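Local coordinates for putative Zn-dependent Alcohol Dehydrogenase (Rhodobacter sphaeroides, PDB 3IV6), which binds S-adenosylmethionine in a Rossmann-like domain and is probably a methyltransferase, despite being named as a putative zinc-dependent alcohol dehydrogenase, at residues D112-R118 against T143-K149. Residues are numbered along the deposited sequence; the frame is centred on the assembly and turned at random.
Sequences DFVLNDR and TVRASVK. With SAM (S-adenosylmethionine), chain E.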
loop_
_atom_site.group_PDB
_atom_site.type_symbol
_atom_site.label_atom_id
_atom_site.label_comp_id
_atom_site.label_asym_id
_atom_site.label_seq_id
_atom_site.Cartn_x
_atom_site.Cartn_y
_atom_site.Cartn_z
ATOM N N ASP A 112 15.708 -1.917 -10.456
ATOM C CA ASP A 112 15.560 -3.343 -10.782
ATOM C C ASP A 112 14.275 -3.943 -10.166
ATOM O O ASP A 112 13.614 -4.807 -10.776
ATOM C CB ASP A 112 16.753 -4.161 -10.286
ATOM C CG ASP A 112 18.049 -3.809 -10.988
ATOM O OD1 ASP A 112 19.093 -3.772 -10.300
ATOM O OD2 ASP A 112 18.020 -3.576 -12.224
ATOM N N PHE A 113 13.949 -3.482 -8.953
ATOM C CA PHE A 113 12.792 -3.961 -8.205
ATOM C C PHE A 113 11.972 -2.849 -7.578
ATOM O O PHE A 113 12.513 -1.887 -7.034
ATOM C CB PHE A 113 13.220 -4.930 -7.110
ATOM C CG PHE A 113 13.864 -6.174 -7.626
ATOM C CD1 PHE A 113 13.092 -7.260 -7.993
ATOM C CD2 PHE A 113 15.244 -6.259 -7.749
ATOM C CE1 PHE A 113 13.687 -8.414 -8.468
ATOM C CE2 PHE A 113 15.842 -7.390 -8.223
ATOM C CZ PHE A 113 15.069 -8.476 -8.583
ATOM N N VAL A 114 10.651 -2.986 -7.669
ATOM C CA VAL A 114 9.763 -2.123 -6.899
ATOM C C VAL A 114 8.963 -3.021 -5.979
ATOM O O VAL A 114 8.265 -3.940 -6.427
ATOM C CB VAL A 114 8.820 -1.306 -7.801
ATOM C CG1 VAL A 114 7.550 -0.857 -7.025
ATOM C CG2 VAL A 114 9.542 -0.108 -8.401
ATOM N N LEU A 115 9.105 -2.784 -4.686
ATOM C CA LEU A 115 8.356 -3.529 -3.669
ATOM C C LEU A 115 7.284 -2.662 -2.957
ATOM O O LEU A 115 7.489 -1.471 -2.699
ATOM C CB LEU A 115 9.316 -4.124 -2.634
ATOM C CG LEU A 115 10.673 -4.585 -3.153
ATOM C CD1 LEU A 115 11.567 -4.955 -2.000
ATOM C CD2 LEU A 115 10.563 -5.711 -4.158
ATOM N N ASN A 116 6.127 -3.256 -2.672
ATOM C CA ASN A 116 5.226 -2.683 -1.669
ATOM C C ASN A 116 4.316 -3.716 -1.023
ATOM O O ASN A 116 3.907 -4.692 -1.678
ATOM C CB ASN A 116 4.422 -1.505 -2.235
ATOM C CG ASN A 116 3.719 -1.838 -3.553
ATOM O OD1 ASN A 116 4.247 -1.574 -4.631
ATOM N ND2 ASN A 116 2.507 -2.369 -3.461
ATOM N N ASP A 117 4.035 -3.515 0.265
ATOM C CA ASP A 117 3.195 -4.434 1.025
ATOM C C ASP A 117 1.819 -3.862 1.335
ATOM O O ASP A 117 1.692 -3.018 2.217
ATOM C CB ASP A 117 3.863 -4.824 2.341
ATOM C CG ASP A 117 3.026 -5.833 3.148
ATOM O OD1 ASP A 117 2.389 -6.736 2.548
ATOM O OD2 ASP A 117 3.030 -5.739 4.390
ATOM N N ARG A 118 0.800 -4.342 0.627
ATOM C CA ARG A 118 -0.592 -4.000 0.913
ATOM C C ARG A 118 -0.914 -2.514 0.693
ATOM O O ARG A 118 -1.820 -1.935 1.316
ATOM C CB ARG A 118 -0.971 -4.480 2.305
ATOM C CG ARG A 118 -1.269 -5.972 2.349
ATOM C CD ARG A 118 -1.447 -6.508 3.776
ATOM N NE ARG A 118 -0.210 -6.739 4.515
ATOM C CZ ARG A 118 -0.180 -7.106 5.805
ATOM N NH1 ARG A 118 -1.320 -7.263 6.448
ATOM N NH2 ARG A 118 0.972 -7.309 6.466
ATOM N N THR A 143 11.329 -5.937 -12.074
ATOM C CA THR A 143 10.233 -6.693 -11.474
ATOM C C THR A 143 9.501 -5.865 -10.419
ATOM O O THR A 143 10.121 -5.116 -9.667
ATOM C CB THR A 143 10.783 -8.002 -10.868
ATOM O OG1 THR A 143 11.553 -8.690 -11.871
ATOM C CG2 THR A 143 9.653 -8.893 -10.337
ATOM N N VAL A 144 8.179 -5.967 -10.395
ATOM C CA VAL A 144 7.384 -5.341 -9.342
ATOM C C VAL A 144 6.870 -6.462 -8.477
ATOM O O VAL A 144 6.338 -7.451 -8.988
ATOM C CB VAL A 144 6.181 -4.565 -9.924
ATOM C CG1 VAL A 144 5.189 -3.984 -8.796
ATOM C CG2 VAL A 144 6.696 -3.476 -10.839
ATOM N N ARG A 145 7.052 -6.320 -7.168
ATOM C CA ARG A 145 6.458 -7.251 -6.217
ATOM C C ARG A 145 5.508 -6.488 -5.321
ATOM O O ARG A 145 5.893 -5.585 -4.558
ATOM C CB ARG A 145 7.545 -7.969 -5.431
ATOM C CG ARG A 145 8.482 -8.818 -6.314
ATOM C CD ARG A 145 9.571 -9.430 -5.504
ATOM N NE ARG A 145 10.350 -10.357 -6.312
ATOM C CZ ARG A 145 11.463 -10.981 -5.914
ATOM N NH1 ARG A 145 12.080 -11.819 -6.758
ATOM N NH2 ARG A 145 11.961 -10.788 -4.695
ATOM N N ALA A 146 4.235 -6.817 -5.455
ATOM C CA ALA A 146 3.182 -6.085 -4.723
ATOM C C ALA A 146 2.199 -7.037 -4.033
ATOM O O ALA A 146 1.534 -7.822 -4.691
ATOM C CB ALA A 146 2.430 -5.134 -5.670
ATOM N N SER A 147 2.128 -6.998 -2.710
ATOM C CA SER A 147 1.206 -7.893 -2.028
ATOM C C SER A 147 -0.128 -7.189 -1.837
ATOM O O SER A 147 -0.164 -5.988 -1.680
ATOM C CB SER A 147 1.759 -8.220 -0.692
ATOM O OG SER A 147 1.768 -7.030 0.066
ATOM N N VAL A 148 -1.222 -7.935 -1.862
ATOM C CA VAL A 148 -2.526 -7.366 -1.667
ATOM C C VAL A 148 -3.319 -8.199 -0.679
ATOM O O VAL A 148 -3.380 -9.394 -0.809
ATOM C CB VAL A 148 -3.303 -7.349 -2.959
ATOM C CG1 VAL A 148 -4.608 -6.529 -2.765
ATOM C CG2 VAL A 148 -2.440 -6.740 -4.062
ATOM N N LYS A 149 -3.919 -7.571 0.322
ATOM C CA LYS A 149 -4.814 -8.277 1.236
ATOM C C LYS A 149 -6.141 -8.554 0.540
ATOM O O LYS A 149 -6.701 -7.653 -0.019
ATOM C CB LYS A 149 -5.065 -7.452 2.501
ATOM C CG LYS A 149 -5.269 -8.302 3.715
ATOM C CD LYS A 149 -6.367 -7.803 4.615
ATOM C CE LYS A 149 -7.714 -8.257 4.099
ATOM N NZ LYS A 149 -7.886 -9.734 4.269
HETATM N N SAM E . 1.581 0.343 5.782
HETATM C CA SAM E . 1.392 -1.078 5.551
HETATM C C SAM E . 2.712 -1.817 5.582
HETATM O O SAM E . 3.803 -1.257 5.761
HETATM O OXT SAM E . 2.645 -3.016 5.444
HETATM C CB SAM E . 0.609 -1.333 4.268
HETATM C CG SAM E . -0.048 -0.100 3.635
HETATM S SD SAM E . 1.015 0.973 2.616
HETATM C CE SAM E . 2.672 0.269 2.842
HETATM C "C5'" SAM E . 0.980 2.568 3.510
HETATM C "C4'" SAM E . 2.152 3.526 3.325
HETATM O "O4'" SAM E . 2.203 3.964 1.979
HETATM C "C3'" SAM E . 2.017 4.791 4.154
HETATM O "O3'" SAM E . 3.316 5.141 4.571
HETATM C "C2'" SAM E . 1.550 5.847 3.174
HETATM O "O2'" SAM E . 2.081 7.119 3.481
HETATM C "C1'" SAM E . 2.106 5.363 1.848
HETATM N N9 SAM E . 1.206 5.684 0.732
HETATM C C8 SAM E . -0.148 5.473 0.697
HETATM N N7 SAM E . -0.629 5.924 -0.493
HETATM C C5 SAM E . 0.398 6.425 -1.234
HETATM C C6 SAM E . 0.458 7.003 -2.517
HETATM N N6 SAM E . -0.622 7.173 -3.283
HETATM N N1 SAM E . 1.676 7.432 -2.981
HETATM C C2 SAM E . 2.800 7.300 -2.176
HETATM N N3 SAM E . 2.758 6.723 -0.929
HETATM C C4 SAM E . 1.565 6.290 -0.459
HETATM O O HOH W 1 0.526 -3.518 -2.407
#
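Ser-147 OG donates to Asp-117 OD1 at 2.6 Å, reaching the carboxylate oxygen through its anti lone pair, the one turned away from OD2. Asp-117 swings its CG opposite the backbone N (chi1 -178°), which brings OD1 to the serine. The same oxygen takes a second bond from Arg-118 NE (3.3 Å), a salt bridge in which the carboxylate lies at the edge of the guanidinium, in its plane, while NE stands above the carboxylate plane; Arg-118 NH1 bonds to the carbonyl oxygen of Ala-28. Replacing Asp-117 with an alanine would probably leave the Ser-147 hydroxyl without its acceptor and the guanidinium of Arg-118 without its carboxylate mate. Ser-147 O accepts from Arg-118 N at 3.0 Å and also from a water that bonds weakly to Asn-116 ND2.

On the Asn-116 face, ND2 lies 3.5 Å from Ala-146 CB. On the other face, Leu-115 CD2 rests against Arg-145 CB (4.0 Å), and Phe-113 runs alongside Thr-143, CD1 to CB 3.8 Å, its CE1 over one face of the Arg-145 guanidinium. That group is held by the carbonyls of Phe-39 and Glu-41.

Between these two faces, five backbone hydrogen bonds, from Thr-143 N to Asp-112 O through Ser-147 N to Asn-116 O, make a regular parallel ladder, the axes of the two short strand segments coming within 4.7 Å. Asp-117 and Arg-118 line the S-adenosylmethionine pocket at the C-terminal end of strand 113-117, as in Rossmann-like folds. Helix 125-139 completes the beta-alpha-beta unit, packing Met-135 on Asn-116 and Val-144; strand 48-52 flanks 113-117, and antiparallel strand 251-258 flanks 143-149.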